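Local coordinates for protein phosphoglycerol transferase GacH (Streptococcus pyogenes MGAS5005, PDB 6DGM) that probably transfers glycerol phosphate onto streptococcal rhamnose polysaccharide, through a manganese-binding domain of the alkaline phosphatase/sulfatase superfamily, which is the part described here, at residues Y43-S48 against S202-Q207; I136-A141 against K159-S164; V265-D270 against D292-S297. One frame throughout, in Å; residues are numbered along the deposited sequence.

Interaction 1: residues Y43-S48 against S202-Q207; sequences YLLSES and SVITMQ. With MN (manganese (II) ion), chain C; 1GP (sn-glycerol-1-phosphate), chain D.
The carboxyl ends of two neighbouring parallel strands, 40-46 and 200-204, meet here at the manganese site of an alkaline phosphatase-like fold. Tyr43, Leu44 and Leu45 pair with Ser202, Val203 and Ile204. Val203 N bonds to Tyr43 O, and Leu45 N to Val203 O. Thr205 N then reaches Leu45 O at 3.0 Å, almost straight (172° at the hydrogen). Past the paired strands a side chain takes over the bonding. Thr205 OG1 sits between its own backbone N and carbonyl carbon (chi1 70°) and accepts Glu47 N at 2.8 Å. This ties down the backbone just where Glu47 turns to the metal.

The Glu47 chain bends at chi2 (55°), and both carboxylate oxygens grip the manganese, OE1 at 2.2 Å and OE2 at 2.3 Å. Phosphate oxygen O2P, Thr89, Asp270 and His271 complete the site. Ser48 OG donates to the anti lone pair of Glu47 OE1. One water donates to Glu47 OE2 at 2.6 Å and to Thr205 O, and also bonds O3 of glycerol phosphate. Met206 SD lies 3.9 Å from C3 of that ligand. On the sheet face opposite Leu45 and Ile204, Leu44 CD2 packs against Val203 CG1 at 3.6 Å.

Helix 182-192 covers the Leu44 and Val203 face. Helix 89-98 covers the face of Tyr43, Leu45 and Ile204. Strand 263-269 flanks strand 40-46.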
loop_
_atom_site.group_PDB
_atom_site.type_symbol
_atom_site.label_atom_id
_atom_site.label_comp_id
_atom_site.label_asym_id
_atom_site.label_seq_id
_atom_site.Cartn_x
_atom_site.Cartn_y
_atom_site.Cartn_z
ATOM N N TYR A 43 3.965 4.593 -4.898
ATOM C CA TYR A 43 3.221 3.963 -3.812
ATOM C C TYR A 43 3.306 4.910 -2.627
ATOM O O TYR A 43 4.400 5.175 -2.126
ATOM C CB TYR A 43 3.786 2.591 -3.446
ATOM C CG TYR A 43 3.337 1.439 -4.319
ATOM C CD1 TYR A 43 2.788 1.655 -5.575
ATOM C CD2 TYR A 43 3.483 0.128 -3.890
ATOM C CE1 TYR A 43 2.389 0.589 -6.374
ATOM C CE2 TYR A 43 3.085 -0.937 -4.677
ATOM C CZ TYR A 43 2.542 -0.708 -5.909
ATOM O OH TYR A 43 2.136 -1.772 -6.695
ATOM N N LEU A 44 2.169 5.451 -2.216
ATOM C CA LEU A 44 2.108 6.547 -1.244
ATOM C C LEU A 44 1.348 6.024 -0.033
ATOM O O LEU A 44 0.114 5.992 -0.027
ATOM C CB LEU A 44 1.404 7.735 -1.870
ATOM C CG LEU A 44 1.631 9.128 -1.273
ATOM C CD1 LEU A 44 1.319 9.131 0.209
ATOM C CD2 LEU A 44 3.036 9.606 -1.508
ATOM N N LEU A 45 2.091 5.568 0.972
ATOM C CA LEU A 45 1.530 5.160 2.254
ATOM C C LEU A 45 1.319 6.433 3.057
ATOM O O LEU A 45 2.284 7.092 3.446
ATOM C CB LEU A 45 2.482 4.191 2.942
ATOM C CG LEU A 45 1.999 3.521 4.238
ATOM C CD1 LEU A 45 2.926 2.382 4.663
ATOM C CD2 LEU A 45 1.835 4.541 5.388
ATOM N N SER A 46 0.061 6.785 3.278
ATOM C CA SER A 46 -0.329 8.006 3.979
ATOM C C SER A 46 -0.605 7.610 5.431
ATOM O O SER A 46 -1.662 7.052 5.750
ATOM C CB SER A 46 -1.548 8.621 3.303
ATOM O OG SER A 46 -1.900 9.859 3.908
ATOM N N GLU A 47 0.371 7.862 6.294
ATOM C CA GLU A 47 0.359 7.377 7.665
ATOM C C GLU A 47 -0.941 7.710 8.370
ATOM O O GLU A 47 -1.340 8.869 8.457
ATOM C CB GLU A 47 1.538 8.023 8.391
ATOM C CG GLU A 47 1.628 7.722 9.898
ATOM C CD GLU A 47 1.645 6.237 10.187
ATOM O OE1 GLU A 47 0.700 5.767 10.847
ATOM O OE2 GLU A 47 2.589 5.551 9.762
ATOM N N SER A 48 -1.583 6.678 8.883
ATOM C CA SER A 48 -2.762 6.783 9.731
ATOM C C SER A 48 -3.958 7.437 9.052
ATOM O O SER A 48 -4.883 7.865 9.743
ATOM C CB SER A 48 -2.431 7.514 11.041
ATOM O OG SER A 48 -1.570 6.742 11.849
ATOM N N SER A 202 8.608 4.541 -3.522
ATOM C CA SER A 202 7.950 3.988 -2.344
ATOM C C SER A 202 8.036 5.033 -1.248
ATOM O O SER A 202 9.125 5.311 -0.738
ATOM C CB SER A 202 8.607 2.696 -1.876
ATOM O OG SER A 202 7.891 2.185 -0.742
ATOM N N VAL A 203 6.897 5.603 -0.881
ATOM C CA VAL A 203 6.843 6.751 0.016
ATOM C C VAL A 203 6.056 6.374 1.259
ATOM O O VAL A 203 4.991 5.752 1.170
ATOM C CB VAL A 203 6.190 7.945 -0.700
ATOM C CG1 VAL A 203 6.153 9.150 0.203
ATOM C CG2 VAL A 203 6.932 8.278 -1.998
ATOM N N ILE A 204 6.576 6.772 2.419
ATOM C CA ILE A 204 5.927 6.538 3.701
ATOM C C ILE A 204 5.895 7.869 4.446
ATOM O O ILE A 204 6.942 8.366 4.883
ATOM C CB ILE A 204 6.668 5.483 4.528
ATOM C CG1 ILE A 204 6.838 4.159 3.768
ATOM C CG2 ILE A 204 5.929 5.207 5.842
ATOM C CD1 ILE A 204 8.180 4.054 3.029
ATOM N N THR A 205 4.708 8.436 4.605
ATOM C CA THR A 205 4.624 9.751 5.225
ATOM C C THR A 205 4.786 9.645 6.737
ATOM O O THR A 205 4.843 8.550 7.314
ATOM C CB THR A 205 3.325 10.476 4.884
ATOM O OG1 THR A 205 2.224 9.833 5.541
ATOM C CG2 THR A 205 3.096 10.520 3.379
ATOM N N MET A 206 4.844 10.815 7.387
ATOM C CA MET A 206 4.894 10.883 8.839
ATOM C C MET A 206 3.952 11.902 9.465
ATOM O O MET A 206 3.718 11.813 10.674
ATOM C CB MET A 206 6.320 11.203 9.310
ATOM C CG MET A 206 7.193 10.005 9.556
ATOM S SD MET A 206 6.542 8.946 10.877
ATOM C CE MET A 206 7.397 9.541 12.323
ATOM N N GLN A 207 3.416 12.854 8.698
ATOM C CA GLN A 207 2.699 13.975 9.301
ATOM C C GLN A 207 1.648 13.525 10.318
ATOM O O GLN A 207 1.560 14.091 11.418
ATOM C CB GLN A 207 2.037 14.823 8.228
ATOM C CG GLN A 207 1.311 16.031 8.784
ATOM C CD GLN A 207 0.503 16.712 7.726
ATOM O OE1 GLN A 207 1.058 17.345 6.837
ATOM N NE2 GLN A 207 -0.819 16.539 7.776
HETATM MN MN MN C . 1.477 3.696 10.517
HETATM C C3 1GP D . 8.071 5.381 11.588
HETATM O O3 1GP D . 6.832 4.246 9.820
HETATM C C2 1GP D . 7.139 4.244 11.229
HETATM O O2 1GP D . 9.383 5.208 11.056
HETATM C C1 1GP D . 5.853 4.322 12.039
HETATM O O1P 1GP D . 5.119 3.099 11.932
HETATM O O2P 1GP D . 2.578 3.653 12.486
HETATM O O3P 1GP D . 3.723 1.328 12.941
HETATM O O4P 1GP D . 4.325 3.375 14.327
HETATM P P 1GP D . 3.860 2.867 12.928
HETATM O O HOH W 1 5.053 6.286 9.132
#

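Interaction 2: residues I136-A141 against K159-S164; sequences IAMHPA and KFLALS. With 1GP (sn-glycerol-1-phosphate), chain D.
His139 and Phe160 meet where strand 135-139 pairs in parallel with strand 159-162, both of one beta-alpha-beta unit. Three backbone bonds hold the strands: Ala137 N to Lys159 O at 2.9 Å, Leu161 N to Ala137 O, and His139 N to Leu161 O. Beyond them the chain turns. Pro140 centres an inverse gamma turn, closed by Ala141 N to His139 O. Ala141 O takes weak bonds from Leu163 N and Ser164 N.

Apolar contacts lie on both faces. Phe160 CG stands anti to its backbone N (chi1 -176°), which lays the ring beside the first strand. Its CD1 touches Ala137 CB at 3.7 Å, and His139 CB lies at the ring edge, 3.9 Å from CE1. On the other face, Met138 and Leu161 run side by side, Met138 CG 4.1 Å from Leu161 CB. Past the strands, Pro140 CB lies 4.2 Å from Leu163 CG.

One polar contact reaches the ligand. His139 NE2 and O2 of glycerol phosphate share a 2.7 Å hydrogen bond, at the imidazole edge. His139 ND1 bonds Ile204 O, which fixes the ring.

Helix 148-154 covers the Ala137 and Phe160 face, helix 182-192 the Met138 face, and strand 200-204 continues the sheet.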
loop_
_atom_site.group_PDB
_atom_site.type_symbol
_atom_site.label_atom_id
_atom_site.label_comp_id
_atom_site.label_asym_id
_atom_site.label_seq_id
_atom_site.Cartn_x
_atom_site.Cartn_y
_atom_site.Cartn_z
ATOM N N ILE A 136 13.266 4.794 -5.928
ATOM C CA ILE A 136 13.451 5.819 -4.908
ATOM C C ILE A 136 12.518 5.546 -3.742
ATOM O O ILE A 136 11.312 5.395 -3.945
ATOM C CB ILE A 136 13.175 7.229 -5.482
ATOM C CG1 ILE A 136 14.126 7.525 -6.646
ATOM C CG2 ILE A 136 13.238 8.285 -4.356
ATOM C CD1 ILE A 136 13.788 8.807 -7.428
ATOM N N ALA A 137 13.070 5.492 -2.521
ATOM C CA ALA A 137 12.284 5.418 -1.301
ATOM C C ALA A 137 12.380 6.728 -0.530
ATOM O O ALA A 137 13.377 7.436 -0.619
ATOM C CB ALA A 137 12.772 4.259 -0.394
ATOM N N MET A 138 11.330 7.044 0.226
ATOM C CA MET A 138 11.261 8.294 0.975
ATOM C C MET A 138 10.484 8.093 2.263
ATOM O O MET A 138 9.360 7.589 2.224
ATOM C CB MET A 138 10.534 9.361 0.147
ATOM C CG MET A 138 11.173 9.606 -1.185
ATOM S SD MET A 138 10.238 10.770 -2.231
ATOM C CE MET A 138 10.051 12.095 -1.163
ATOM N N HIS A 139 11.058 8.535 3.387
ATOM C CA HIS A 139 10.366 8.474 4.675
ATOM C C HIS A 139 10.972 9.474 5.654
ATOM O O HIS A 139 12.168 9.386 5.953
ATOM C CB HIS A 139 10.490 7.076 5.271
ATOM C CG HIS A 139 9.877 6.944 6.635
ATOM N ND1 HIS A 139 8.556 7.251 6.888
ATOM C CD2 HIS A 139 10.388 6.495 7.808
ATOM C CE1 HIS A 139 8.282 7.000 8.158
ATOM N NE2 HIS A 139 9.383 6.558 8.741
ATOM N N PRO A 140 10.195 10.450 6.177
ATOM C CA PRO A 140 10.808 11.470 7.047
ATOM C C PRO A 140 10.968 11.016 8.501
ATOM O O PRO A 140 10.389 11.573 9.430
ATOM C CB PRO A 140 9.880 12.677 6.870
ATOM C CG PRO A 140 8.639 12.194 6.290
ATOM C CD PRO A 140 8.849 10.840 5.707
ATOM N N ALA A 141 11.795 9.998 8.690
ATOM C CA ALA A 141 12.276 9.597 10.009
ATOM C C ALA A 141 13.616 8.908 9.769
ATOM O O ALA A 141 14.266 9.149 8.745
ATOM C CB ALA A 141 11.238 8.730 10.738
ATOM N N LYS A 159 18.094 5.571 -4.107
ATOM C CA LYS A 159 17.947 6.645 -3.146
ATOM C C LYS A 159 16.951 6.228 -2.077
ATOM O O LYS A 159 15.970 5.529 -2.348
ATOM C CB LYS A 159 17.417 7.930 -3.791
ATOM C CG LYS A 159 18.431 8.625 -4.675
ATOM C CD LYS A 159 17.940 10.009 -5.088
ATOM C CE LYS A 159 18.975 10.729 -5.952
ATOM N NZ LYS A 159 18.484 12.078 -6.317
ATOM N N PHE A 160 17.208 6.675 -0.859
ATOM C CA PHE A 160 16.267 6.521 0.259
ATOM C C PHE A 160 16.357 7.829 1.043
ATOM O O PHE A 160 17.233 7.997 1.899
ATOM C CB PHE A 160 16.606 5.297 1.105
ATOM C CG PHE A 160 15.637 5.017 2.222
ATOM C CD1 PHE A 160 14.519 5.797 2.451
ATOM C CD2 PHE A 160 15.861 3.937 3.054
ATOM C CE1 PHE A 160 13.647 5.521 3.506
ATOM C CE2 PHE A 160 15.004 3.664 4.126
ATOM C CZ PHE A 160 13.889 4.450 4.336
ATOM N N LEU A 161 15.466 8.765 0.718
ATOM C CA LEU A 161 15.406 10.020 1.448
ATOM C C LEU A 161 14.875 9.741 2.840
ATOM O O LEU A 161 13.830 9.101 2.994
ATOM C CB LEU A 161 14.490 11.029 0.765
ATOM C CG LEU A 161 15.063 11.763 -0.454
ATOM C CD1 LEU A 161 15.240 10.822 -1.641
ATOM C CD2 LEU A 161 14.146 12.934 -0.807
ATOM N N ALA A 162 15.593 10.231 3.844
ATOM C CA ALA A 162 15.210 10.033 5.231
ATOM C C ALA A 162 15.704 11.217 6.045
ATOM O O ALA A 162 16.630 11.929 5.645
ATOM C CB ALA A 162 15.794 8.730 5.794
ATOM N N LEU A 163 15.097 11.422 7.227
ATOM C CA LEU A 163 15.594 12.488 8.095
ATOM C C LEU A 163 16.966 12.142 8.655
ATOM O O LEU A 163 17.760 13.037 8.963
ATOM C CB LEU A 163 14.633 12.759 9.245
ATOM C CG LEU A 163 13.381 13.579 8.929
ATOM C CD1 LEU A 163 12.671 13.944 10.239
ATOM C CD2 LEU A 163 13.691 14.816 8.124
ATOM N N SER A 164 17.253 10.855 8.836
ATOM C CA SER A 164 18.565 10.434 9.284
ATOM C C SER A 164 18.824 9.017 8.796
ATOM O O SER A 164 17.902 8.278 8.432
ATOM C CB SER A 164 18.698 10.483 10.816
ATOM O OG SER A 164 17.843 9.562 11.472
HETATM C C3 1GP D . 8.071 5.381 11.588
HETATM O O3 1GP D . 6.832 4.246 9.820
HETATM C C2 1GP D . 7.139 4.244 11.229
HETATM O O2 1GP D . 9.383 5.208 11.056
HETATM C C1 1GP D . 5.853 4.322 12.039
HETATM O O1P 1GP D . 5.119 3.099 11.932
HETATM O O2P 1GP D . 2.578 3.653 12.486
HETATM O O3P 1GP D . 3.723 1.328 12.941
HETATM O O4P 1GP D . 4.325 3.375 14.327
HETATM P P 1GP D . 3.860 2.867 12.928
#

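Interaction 3: residues V265-D270 against D292-S297; sequences VVFYGD and DYFIWS. With MN (manganese (II) ion), chain C.
Phe267 and Phe294 form the tight part of an antiparallel strand pair in the central mixed sheet of the alkaline phosphatase-like fold. They are a hydrogen-bonded pair: Phe267 N to Phe294 O and Phe294 N to Phe267 O, both 2.9 Å. Phe294 CG lies between its backbone N and carbonyl carbon (chi1 66°), and this swings the ring across to Phe267. Phe267 CB sits over one face of that ring, 3.4 Å from Phe294 CZ, as a CH-pi contact. The ring planes are within 5° of parallel, but the offset is large (centroids 4.7 Å apart) and little of one ring lies over the other. Helix 229-257 packs on this face.

The Trp296 end is looser and partly exposed. Its backbone is still paired: Val265 N bonds Trp296 O at 2.7 Å, and Trp296 N bonds Val265 O. Side chains meet only at a distance, with Val265 CG2 4.3 Å from Trp296 CE3. On the opposite face, Tyr268 CB and Tyr293 CB come within 3.8 Å, while their rings diverge.

At the other end Gly269 N bonds Asp292 O. The Asp292 carboxylate forms salt bridges with Lys72 and Arg54. One residue beyond Gly269, Asp270 OD2 binds the manganese at 2.1 Å.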
loop_
_atom_site.group_PDB
_atom_site.type_symbol
_atom_site.label_atom_id
_atom_site.label_comp_id
_atom_site.label_asym_id
_atom_site.label_seq_id
_atom_site.Cartn_x
_atom_site.Cartn_y
_atom_site.Cartn_z
ATOM N N VAL A 265 -0.447 6.798 -9.127
ATOM C CA VAL A 265 -0.271 6.848 -7.679
ATOM C C VAL A 265 -1.199 5.815 -7.051
ATOM O O VAL A 265 -2.406 5.800 -7.328
ATOM C CB VAL A 265 -0.607 8.242 -7.123
ATOM C CG1 VAL A 265 -0.464 8.261 -5.611
ATOM C CG2 VAL A 265 0.263 9.334 -7.768
ATOM N N VAL A 266 -0.636 4.965 -6.197
ATOM C CA VAL A 266 -1.397 4.093 -5.312
ATOM C C VAL A 266 -1.323 4.740 -3.932
ATOM O O VAL A 266 -0.259 4.775 -3.319
ATOM C CB VAL A 266 -0.826 2.672 -5.282
ATOM C CG1 VAL A 266 -1.643 1.798 -4.342
ATOM C CG2 VAL A 266 -0.778 2.063 -6.688
ATOM N N PHE A 267 -2.439 5.291 -3.466
ATOM C CA PHE A 267 -2.505 6.088 -2.248
ATOM C C PHE A 267 -3.372 5.342 -1.252
ATOM O O PHE A 267 -4.482 4.933 -1.586
ATOM C CB PHE A 267 -3.168 7.430 -2.590
ATOM C CG PHE A 267 -3.264 8.381 -1.439
ATOM C CD1 PHE A 267 -4.320 8.289 -0.547
ATOM C CD2 PHE A 267 -2.320 9.380 -1.265
ATOM C CE1 PHE A 267 -4.428 9.163 0.517
ATOM C CE2 PHE A 267 -2.428 10.272 -0.190
ATOM C CZ PHE A 267 -3.489 10.152 0.695
ATOM N N TYR A 268 -2.892 5.196 -0.013
ATOM C CA TYR A 268 -3.661 4.435 0.959
ATOM C C TYR A 268 -3.242 4.810 2.371
ATOM O O TYR A 268 -2.079 5.138 2.621
ATOM C CB TYR A 268 -3.500 2.911 0.755
ATOM C CG TYR A 268 -2.116 2.387 1.089
ATOM C CD1 TYR A 268 -1.052 2.554 0.210
ATOM C CD2 TYR A 268 -1.880 1.712 2.290
ATOM C CE1 TYR A 268 0.207 2.068 0.511
ATOM C CE2 TYR A 268 -0.617 1.223 2.600
ATOM C CZ TYR A 268 0.413 1.398 1.709
ATOM O OH TYR A 268 1.653 0.897 2.028
ATOM N N GLY A 269 -4.199 4.737 3.291
ATOM C CA GLY A 269 -3.848 4.778 4.696
ATOM C C GLY A 269 -3.465 3.388 5.173
ATOM O O GLY A 269 -4.086 2.379 4.819
ATOM N N ASP A 270 -2.419 3.326 6.007
ATOM C CA ASP A 270 -1.926 2.024 6.455
ATOM C C ASP A 270 -2.825 1.377 7.506
ATOM O O ASP A 270 -2.948 0.149 7.541
ATOM C CB ASP A 270 -0.469 2.098 6.914
ATOM C CG ASP A 270 -0.203 3.159 7.993
ATOM O OD1 ASP A 270 -1.037 4.066 8.214
ATOM O OD2 ASP A 270 0.859 3.069 8.649
ATOM N N ASP A 292 -8.876 4.122 3.644
ATOM C CA ASP A 292 -9.158 4.558 2.275
ATOM C C ASP A 292 -7.990 4.284 1.345
ATOM O O ASP A 292 -6.830 4.385 1.742
ATOM C CB ASP A 292 -9.441 6.062 2.282
ATOM C CG ASP A 292 -10.623 6.414 3.151
ATOM O OD1 ASP A 292 -10.423 6.610 4.380
ATOM O OD2 ASP A 292 -11.760 6.459 2.610
ATOM N N TYR A 293 -8.302 3.939 0.098
ATOM C CA TYR A 293 -7.279 3.865 -0.934
ATOM C C TYR A 293 -7.830 4.402 -2.252
ATOM O O TYR A 293 -9.038 4.402 -2.503
ATOM C CB TYR A 293 -6.741 2.433 -1.153
ATOM C CG TYR A 293 -7.579 1.612 -2.123
ATOM C CD1 TYR A 293 -7.301 1.627 -3.486
ATOM C CD2 TYR A 293 -8.667 0.851 -1.685
ATOM C CE1 TYR A 293 -8.073 0.919 -4.376
ATOM C CE2 TYR A 293 -9.448 0.137 -2.578
ATOM C CZ TYR A 293 -9.140 0.169 -3.921
ATOM O OH TYR A 293 -9.888 -0.530 -4.839
ATOM N N PHE A 294 -6.914 4.847 -3.103
ATOM C CA PHE A 294 -7.233 5.116 -4.498
ATOM C C PHE A 294 -6.024 4.803 -5.369
ATOM O O PHE A 294 -4.879 4.783 -4.906
ATOM C CB PHE A 294 -7.776 6.537 -4.741
ATOM C CG PHE A 294 -6.797 7.661 -4.483
ATOM C CD1 PHE A 294 -5.792 7.944 -5.382
ATOM C CD2 PHE A 294 -6.935 8.478 -3.366
ATOM C CE1 PHE A 294 -4.911 8.982 -5.170
ATOM C CE2 PHE A 294 -6.064 9.537 -3.153
ATOM C CZ PHE A 294 -5.055 9.794 -4.060
ATOM N N ILE A 295 -6.304 4.549 -6.644
ATOM C CA ILE A 295 -5.293 4.294 -7.658
ATOM C C ILE A 295 -5.609 5.280 -8.775
ATOM O O ILE A 295 -6.649 5.160 -9.428
ATOM C CB ILE A 295 -5.320 2.843 -8.155
ATOM C CG1 ILE A 295 -5.068 1.876 -6.986
ATOM C CG2 ILE A 295 -4.261 2.657 -9.227
ATOM C CD1 ILE A 295 -5.092 0.386 -7.355
ATOM N N TRP A 296 -4.755 6.299 -8.936
ATOM C CA TRP A 296 -5.039 7.451 -9.787
ATOM C C TRP A 296 -3.876 7.666 -10.742
ATOM O O TRP A 296 -2.723 7.729 -10.303
ATOM C CB TRP A 296 -5.198 8.702 -8.912
ATOM C CG TRP A 296 -5.409 10.008 -9.644
ATOM C CD1 TRP A 296 -6.601 10.589 -9.935
ATOM C CD2 TRP A 296 -4.398 10.890 -10.150
ATOM N NE1 TRP A 296 -6.404 11.775 -10.590
ATOM C CE2 TRP A 296 -5.059 11.984 -10.739
ATOM C CE3 TRP A 296 -3.003 10.854 -10.174
ATOM C CZ2 TRP A 296 -4.372 13.048 -11.338
ATOM C CZ3 TRP A 296 -2.320 11.904 -10.757
ATOM C CH2 TRP A 296 -3.003 12.993 -11.327
ATOM N N SER A 297 -4.186 7.797 -12.037
ATOM C CA SER A 297 -3.224 8.147 -13.077
ATOM C C SER A 297 -3.415 9.598 -13.504
ATOM O O SER A 297 -4.499 10.176 -13.371
ATOM C CB SER A 297 -3.386 7.245 -14.308
ATOM O OG SER A 297 -3.334 5.874 -13.978
HETATM MN MN MN C . 1.477 3.696 10.517
#

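How the interactions relate
All three interactions lie in one mixed sheet. Six of its eight strands run in the order 159-162, 135-139, 200-204, 40-46, 263-269 and 290-297, and 77-81 and 308-310 follow. Interaction 2 is at one edge, 1 in the middle and 3 beyond it. Centres of 1 and 2 are about 11 Å apart, of 1 and 3 about 10 Å, of 2 and 3 about 20 Å. Along the chain, interaction 2 falls between the segments of interaction 1, and interaction 3 follows. Interactions 1 and 3 share the manganese, 1 and 2 the glycerol phosphate. The carboxyl ends of the parallel strands thus supply part of the metal and ligand site, consistent with an active site there.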